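Local coordinates for protein membrane-anchored mycosin mycp1 (Mycobacterium thermoresistibile, PDB 4HVL) that is a subtilisin-like serine protease of the mycosin family and an essential component of the mycobacterial ESX-1 (type VII) secretion system, at residues 254-259 against 340-345; 259-264 against 354-359; 297-302 against 306-311. All coordinates share one frame; numbering follows the deposited sequence.

Contact 1 of 3, residues 254-259 against 340-345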
loop_
_atom_site.group_PDB
_atom_site.type_symbol
_atom_site.label_atom_id
_atom_site.label_comp_id
_atom_site.label_asym_id
_atom_site.label_seq_id
_atom_site.Cartn_x
_atom_site.Cartn_y
_atom_site.Cartn_z
ATOM N N LEU A 254 4.342 12.593 -6.109
ATOM C CA LEU A 254 2.993 12.328 -6.637
ATOM C C LEU A 254 2.251 11.350 -5.758
ATOM O O LEU A 254 1.043 11.446 -5.602
ATOM C CB LEU A 254 3.041 11.734 -8.050
ATOM C CG LEU A 254 3.250 12.664 -9.210
ATOM C CD1 LEU A 254 2.938 11.885 -10.493
ATOM C CD2 LEU A 254 2.367 13.892 -9.089
ATOM N N VAL A 255 2.999 10.388 -5.226
ATOM C CA VAL A 255 2.510 9.449 -4.244
ATOM C C VAL A 255 3.268 9.692 -2.937
ATOM O O VAL A 255 4.402 10.169 -2.932
ATOM C CB VAL A 255 2.730 7.973 -4.682
ATOM C CG1 VAL A 255 2.184 7.701 -6.085
ATOM C CG2 VAL A 255 4.194 7.566 -4.585
ATOM N N LEU A 256 2.632 9.361 -1.830
ATOM C CA LEU A 256 3.325 9.243 -0.545
ATOM C C LEU A 256 3.665 7.759 -0.280
ATOM O O LEU A 256 2.792 6.906 -0.084
ATOM C CB LEU A 256 2.461 9.817 0.573
ATOM C CG LEU A 256 2.960 9.671 2.012
ATOM C CD1 LEU A 256 4.329 10.328 2.136
ATOM C CD2 LEU A 256 1.970 10.270 3.000
ATOM N N THR A 257 4.956 7.473 -0.275
ATOM C CA THR A 257 5.462 6.132 -0.121
ATOM C C THR A 257 5.820 5.864 1.334
ATOM O O THR A 257 6.527 6.650 1.969
ATOM C CB THR A 257 6.680 5.946 -1.046
ATOM O OG1 THR A 257 6.231 6.054 -2.394
ATOM C CG2 THR A 257 7.372 4.596 -0.831
ATOM N N VAL A 258 5.313 4.744 1.850
ATOM C CA VAL A 258 5.329 4.461 3.274
ATOM C C VAL A 258 6.180 3.225 3.613
ATOM O O VAL A 258 5.869 2.089 3.196
ATOM C CB VAL A 258 3.892 4.247 3.817
ATOM C CG1 VAL A 258 3.878 4.188 5.339
ATOM C CG2 VAL A 258 2.970 5.344 3.314
ATOM N N GLY A 259 7.226 3.464 4.402
ATOM C CA GLY A 259 8.066 2.410 4.966
ATOM C C GLY A 259 7.515 1.877 6.277
ATOM O O GLY A 259 6.526 2.389 6.798
ATOM N N ARG A 340 0.510 17.513 5.029
ATOM C CA ARG A 340 0.071 17.542 6.405
ATOM C C ARG A 340 0.524 16.271 7.139
ATOM O O ARG A 340 0.991 16.336 8.288
ATOM C CB ARG A 340 -1.449 17.685 6.457
ATOM C CG ARG A 340 -2.034 17.787 7.857
ATOM C CD ARG A 340 -1.438 18.994 8.585
ATOM N NE ARG A 340 -1.976 19.122 9.925
ATOM C CZ ARG A 340 -1.626 20.066 10.796
ATOM N NH1 ARG A 340 -0.728 20.987 10.461
ATOM N NH2 ARG A 340 -2.177 20.089 12.010
ATOM N N ILE A 341 0.377 15.119 6.474
ATOM C CA ILE A 341 0.817 13.855 7.049
ATOM C C ILE A 341 2.316 13.898 7.338
ATOM O O ILE A 341 2.727 13.548 8.451
ATOM C CB ILE A 341 0.457 12.653 6.166
ATOM C CG1 ILE A 341 -1.066 12.472 6.120
ATOM C CG2 ILE A 341 1.137 11.379 6.666
ATOM C CD1 ILE A 341 -1.553 11.562 5.014
ATOM N N THR A 342 3.126 14.349 6.367
ATOM C CA THR A 342 4.589 14.357 6.528
ATOM C C THR A 342 5.074 15.426 7.502
ATOM O O THR A 342 5.963 15.169 8.312
ATOM C CB THR A 342 5.338 14.504 5.190
ATOM O OG1 THR A 342 4.977 15.733 4.548
ATOM C CG2 THR A 342 5.008 13.331 4.271
ATOM N N ALA A 343 4.471 16.610 7.452
ATOM C CA ALA A 343 4.886 17.712 8.286
ATOM C C ALA A 343 4.626 17.456 9.770
ATOM O O ALA A 343 5.288 18.028 10.600
ATOM C CB ALA A 343 4.193 18.998 7.847
ATOM N N THR A 344 3.670 16.600 10.107
ATOM C CA THR A 344 3.397 16.284 11.511
ATOM C C THR A 344 3.937 14.929 11.955
ATOM O O THR A 344 3.606 14.470 13.047
ATOM C CB THR A 344 1.883 16.279 11.781
ATOM O OG1 THR A 344 1.271 15.319 10.918
ATOM C CG2 THR A 344 1.283 17.665 11.545
ATOM N N ALA A 345 4.720 14.268 11.111
ATOM C CA ALA A 345 5.275 12.964 11.486
ATOM C C ALA A 345 6.415 13.161 12.470
ATOM O O ALA A 345 6.963 14.251 12.591
ATOM C CB ALA A 345 5.765 12.205 10.272
#
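L256 reaches out from its strand and lays its two methyl groups against two neighbouring residues of the helix: CD1 of L256 meets CG2 of T342 at 3.7 Å, and CD2 of L256 meets CG2 of I341 at 3.9 Å. The branch end of the leucine is thus divided between consecutive helix positions, one methyl to each. With CG anti to the backbone N (chi1 175°), the leucine extends from the strand toward the helix, bridging a gap of 8.8 Å between the CA atoms of L256 and T342. Past T342 the two side chains run in opposite directions, whereas L256 and I341 cross at a slant.

The threonine is used here through its methyl. Its CG2 faces the leucine, while OG1 turns back along the helix to a hydrogen bond with the carbonyl O of N339, so the polar end is accounted for inside the helix itself. I341 likewise offers only its short branch, CG2; its side chain also touches I325 of helix 311-328 and I361. L256 packs in addition on V318 of helix 311-328 and on I212 of the adjacent strand.

Just beyond, the helix finishes: T344 has left helical angles, and the carbonyl O of R340 accepts from both OG1 of T344 (2.8 Å) and the backbone N of T344 (3.2 Å). The contact is small and apolar. It places helix 334-343 against one face of strand 256-261, next to helix 311-328, a helix-on-sheet layer of the three-layer alpha/beta fold of the subtilases.

Contact 2 of 3, residues 259-264 against 354-359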
loop_
_atom_site.group_PDB
_atom_site.type_symbol
_atom_site.label_atom_id
_atom_site.label_comp_id
_atom_site.label_asym_id
_atom_site.label_seq_id
_atom_site.Cartn_x
_atom_site.Cartn_y
_atom_site.Cartn_z
ATOM N N GLY A 259 7.226 3.464 4.402
ATOM C CA GLY A 259 8.066 2.410 4.966
ATOM C C GLY A 259 7.515 1.877 6.277
ATOM O O GLY A 259 6.526 2.389 6.798
ATOM N N GLY A 260 8.156 0.845 6.814
ATOM C CA GLY A 260 7.631 0.098 7.976
ATOM C C GLY A 260 8.441 0.316 9.228
ATOM O O GLY A 260 9.642 0.462 9.153
ATOM N N ILE A 261 7.758 0.384 10.370
ATOM C CA ILE A 261 8.414 0.287 11.660
ATOM C C ILE A 261 7.811 -0.843 12.470
ATOM O O ILE A 261 6.668 -1.264 12.214
ATOM C CB ILE A 261 8.329 1.593 12.495
ATOM C CG1 ILE A 261 6.876 2.022 12.712
ATOM C CG2 ILE A 261 9.146 2.697 11.844
ATOM C CD1 ILE A 261 6.617 2.527 14.101
ATOM N N GLY A 262 8.577 -1.303 13.452
ATOM C CA GLY A 262 8.152 -2.323 14.399
ATOM C C GLY A 262 7.677 -1.750 15.731
ATOM O O GLY A 262 7.706 -0.527 15.922
ATOM N N PRO A 263 7.250 -2.635 16.669
ATOM C CA PRO A 263 6.675 -2.197 17.946
ATOM C C PRO A 263 7.642 -1.432 18.839
ATOM O O PRO A 263 7.190 -0.700 19.707
ATOM C CB PRO A 263 6.212 -3.498 18.638
ATOM C CG PRO A 263 6.565 -4.617 17.734
ATOM C CD PRO A 263 7.392 -4.098 16.594
ATOM N N THR A 264 8.952 -1.581 18.619
ATOM C CA THR A 264 9.940 -0.779 19.349
ATOM C C THR A 264 10.270 0.554 18.669
ATOM O O THR A 264 11.119 1.285 19.158
ATOM C CB THR A 264 11.255 -1.547 19.563
ATOM O OG1 THR A 264 11.956 -1.652 18.325
ATOM C CG2 THR A 264 10.980 -2.940 20.140
ATOM N N ASN A 354 16.016 7.589 4.195
ATOM C CA ASN A 354 15.497 6.704 3.157
ATOM C C ASN A 354 14.696 5.508 3.684
ATOM O O ASN A 354 14.106 4.773 2.908
ATOM C CB ASN A 354 16.652 6.253 2.246
ATOM C CG ASN A 354 17.058 7.328 1.246
ATOM O OD1 ASN A 354 16.693 8.494 1.393
ATOM N ND2 ASN A 354 17.807 6.932 0.199
ATOM N N TYR A 355 14.660 5.333 5.008
ATOM C CA TYR A 355 13.964 4.203 5.604
ATOM C C TYR A 355 12.545 4.605 5.999
ATOM O O TYR A 355 11.576 3.882 5.707
ATOM C CB TYR A 355 14.775 3.655 6.782
ATOM C CG TYR A 355 16.190 3.374 6.360
ATOM C CD1 TYR A 355 16.518 2.190 5.749
ATOM C CD2 TYR A 355 17.194 4.334 6.524
ATOM C CE1 TYR A 355 17.808 1.935 5.307
ATOM C CE2 TYR A 355 18.496 4.097 6.091
ATOM C CZ TYR A 355 18.792 2.888 5.479
ATOM O OH TYR A 355 20.080 2.628 5.049
ATOM N N VAL A 356 12.429 5.780 6.617
ATOM C CA VAL A 356 11.160 6.280 7.131
ATOM C C VAL A 356 10.740 7.619 6.528
ATOM O O VAL A 356 9.666 8.118 6.839
ATOM C CB VAL A 356 11.164 6.381 8.680
ATOM C CG1 VAL A 356 11.343 4.998 9.289
ATOM C CG2 VAL A 356 12.224 7.363 9.195
ATOM N N GLY A 357 11.560 8.187 5.647
ATOM C CA GLY A 357 11.260 9.487 5.076
ATOM C C GLY A 357 11.214 10.534 6.169
ATOM O O GLY A 357 12.167 10.658 6.940
ATOM N N ALA A 358 10.110 11.277 6.233
ATOM C CA ALA A 358 9.931 12.314 7.255
ATOM C C ALA A 358 9.577 11.694 8.625
ATOM O O ALA A 358 9.508 12.405 9.635
ATOM C CB ALA A 358 8.856 13.307 6.836
ATOM N N GLY A 359 9.341 10.380 8.657
ATOM C CA GLY A 359 9.148 9.674 9.925
ATOM C C GLY A 359 7.785 9.046 10.136
ATOM O O GLY A 359 6.987 8.871 9.188
HETATM O O HOH W 1 11.647 1.428 7.423
#
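Y355 meets the strand through its backbone: its carbonyl O lies 3.9 Å from CA of G259, on the side where a side chain at that position would have to sit. The absence of a CB at G259 therefore lets the loop come this near. Water 1 lies within hydrogen-bonding distance of O of Y355 (3.0 Å) and O of G260 (2.8 Å), and can link the two carbonyls. The aromatic ring leads away from the strand and rests near S273.

V356 follows, and it supplies the side-chain part of the contact. Its CG1, anti to the carbonyl carbon (chi1 -63°), comes to 4.1 Å from CG2 of I261, the two side chains crossing at roughly a right angle. The neighbouring N of V356, like that of Y355, is held by OD1 of D353. From V356 the chain enters a type II' turn, closed by the 2.9 Å bond from N of G359 to O of V356. G357 takes the positive phi (62°) that the second position of such a turn requires, and the carbonyl O of A358 is hydrogen-bonded to ND1 of H347.

G359 ends the turn. The arrangement joins the loop between helices 334-343 and 363-368 to the C-terminal half of strand 256-261, one of the inner strands of the parallel seven-stranded sheet at the centre of the subtilisin fold.

Contact 3 of 3, residues 297-302 against 306-311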
loop_
_atom_site.group_PDB
_atom_site.type_symbol
_atom_site.label_atom_id
_atom_site.label_comp_id
_atom_site.label_asym_id
_atom_site.label_seq_id
_atom_site.Cartn_x
_atom_site.Cartn_y
_atom_site.Cartn_z
ATOM N N ASN A 297 -4.110 -12.605 13.556
ATOM C CA ASN A 297 -2.743 -12.125 13.781
ATOM C C ASN A 297 -1.634 -13.092 13.348
ATOM O O ASN A 297 -0.488 -12.932 13.756
ATOM C CB ASN A 297 -2.570 -11.727 15.259
ATOM C CG ASN A 297 -2.594 -12.913 16.194
ATOM O OD1 ASN A 297 -2.817 -14.054 15.772
ATOM N ND2 ASN A 297 -2.364 -12.658 17.482
ATOM N N ALA A 298 -1.980 -14.078 12.508
ATOM C CA ALA A 298 -1.035 -15.058 12.015
ATOM C C ALA A 298 -1.438 -15.499 10.617
ATOM O O ALA A 298 -2.618 -15.457 10.250
ATOM C CB ALA A 298 -1.003 -16.270 12.932
ATOM N N LEU A 299 -0.440 -15.946 9.867
ATOM C CA LEU A 299 -0.618 -16.525 8.553
ATOM C C LEU A 299 0.112 -17.852 8.484
ATOM O O LEU A 299 1.060 -18.093 9.251
ATOM C CB LEU A 299 -0.035 -15.575 7.505
ATOM C CG LEU A 299 -0.752 -14.234 7.494
ATOM C CD1 LEU A 299 0.014 -13.237 6.666
ATOM C CD2 LEU A 299 -2.190 -14.404 6.998
ATOM N N GLN A 300 -0.316 -18.718 7.561
ATOM C CA GLN A 300 0.353 -19.996 7.393
ATOM C C GLN A 300 1.647 -19.728 6.629
ATOM O O GLN A 300 1.619 -19.151 5.558
ATOM C CB GLN A 300 -0.529 -21.002 6.632
ATOM C CG GLN A 300 -1.901 -21.275 7.248
ATOM C CD GLN A 300 -1.825 -21.946 8.606
ATOM O OE1 GLN A 300 -0.766 -22.402 9.028
ATOM N NE2 GLN A 300 -2.958 -22.020 9.290
ATOM N N GLY A 301 2.780 -20.125 7.196
ATOM C CA GLY A 301 4.072 -20.016 6.517
ATOM C C GLY A 301 4.515 -21.388 6.047
ATOM O O GLY A 301 3.704 -22.308 5.959
ATOM N N GLN A 302 5.807 -21.521 5.752
ATOM C CA GLN A 302 6.365 -22.765 5.232
ATOM C C GLN A 302 6.541 -23.816 6.312
ATOM O O GLN A 302 6.177 -24.979 6.115
ATOM C CB GLN A 302 7.715 -22.497 4.558
ATOM C CG GLN A 302 7.582 -22.018 3.121
ATOM C CD GLN A 302 7.094 -23.122 2.204
ATOM O OE1 GLN A 302 5.962 -23.088 1.717
ATOM N NE2 GLN A 302 7.931 -24.129 1.996
ATOM N N VAL A 306 3.417 -17.583 10.845
ATOM C CA VAL A 306 4.248 -16.392 10.764
ATOM C C VAL A 306 3.373 -15.177 11.110
ATOM O O VAL A 306 2.138 -15.270 11.094
ATOM C CB VAL A 306 4.913 -16.243 9.370
ATOM C CG1 VAL A 306 5.827 -17.428 9.085
ATOM C CG2 VAL A 306 3.866 -16.092 8.281
ATOM N N PRO A 307 4.001 -14.055 11.486
ATOM C CA PRO A 307 3.201 -12.896 11.880
ATOM C C PRO A 307 2.583 -12.220 10.676
ATOM O O PRO A 307 3.017 -12.443 9.546
ATOM C CB PRO A 307 4.219 -11.963 12.563
ATOM C CG PRO A 307 5.445 -12.795 12.811
ATOM C CD PRO A 307 5.442 -13.864 11.770
ATOM N N VAL A 308 1.556 -11.421 10.904
ATOM C CA VAL A 308 1.033 -10.528 9.883
ATOM C C VAL A 308 1.980 -9.316 9.836
ATOM O O VAL A 308 2.122 -8.583 10.823
ATOM C CB VAL A 308 -0.397 -10.060 10.238
ATOM C CG1 VAL A 308 -0.932 -9.086 9.210
ATOM C CG2 VAL A 308 -1.346 -11.250 10.398
ATOM N N ALA A 309 2.639 -9.116 8.698
ATOM C CA ALA A 309 3.629 -8.068 8.556
ATOM C C ALA A 309 3.785 -7.587 7.106
ATOM O O ALA A 309 3.431 -8.282 6.166
ATOM C CB ALA A 309 4.968 -8.553 9.080
ATOM N N GLY A 310 4.346 -6.392 6.945
ATOM C CA GLY A 310 4.713 -5.912 5.625
ATOM C C GLY A 310 4.460 -4.433 5.453
ATOM O O GLY A 310 3.661 -3.828 6.178
ATOM N N THR A 311 5.135 -3.842 4.480
ATOM C CA THR A 311 4.911 -2.433 4.177
ATOM C C THR A 311 3.511 -2.118 3.632
ATOM O O THR A 311 3.077 -0.976 3.714
ATOM C CB THR A 311 5.981 -1.856 3.233
ATOM O OG1 THR A 311 6.059 -2.643 2.043
ATOM C CG2 THR A 311 7.338 -1.861 3.944
HETATM O O HOH W 2 0.886 -10.664 13.605
#
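L299 carries CG anti to its carbonyl carbon (chi1 -62°), and V306, at the same chi1, places CG2 between its backbone N and carbonyl carbon; both side chains leave the same face of the hairpin, where CB of L299 and CG2 of V306 meet at 4.0 Å. In V308, chi1 178° puts CG1 anti to the backbone N and CG2 anti to the carbonyl carbon, and CG2 is the methyl that lies 3.5 Å from C of N297. The same methyl flanks the leucine, 4.2 Å from CG of L299.

Beneath these contacts L299 and V306 form an antiparallel hydrogen-bonded pair. N of L299 gives to O of V306 and N of V306 gives to O of L299, each at 2.9 Å and nearly straight (164°). This is the beta hairpin of strands 295-300 and 305-307, which in the subtilisin fold leads into the helix bearing the serine: G310 is its N-cap, ahead of the predicted charge-relay S312. The side chain of L299 is about 6 Å from that of H101, the predicted histidine of that relay; H101 and S312 hold a zinc ion in this structure.

N297 and A298 both face T33 in a classic beta bulge, while OD1 of N297 is hydrogen-bonded to N of Y35 and ND2 of N297 to OG of S38. Where the strands part, water 2 bridges them: it accepts from N of V308 at 2.9 Å and lies 2.7 Å from O of N297.

How the contacts relate
Contacts 1 and 2 adjoin, with centres 11 Å apart. They share G259 and take successive parts of strand 256-261, the first meeting the end of helix 334-343 and the second the loop that follows it, so their segments alternate along the chain. A345 packs on A358 and G359 between them. Contact 3 is a local hairpin that falls within the sequence spanned by both, its centre 25 Å from contact 1 and 19 Å from contact 2. T311, at the start of helix 311-328, still touches V258 and G260. The same inner strand thus faces both the C-terminal elements and the start of the helix carrying the predicted catalytic serine.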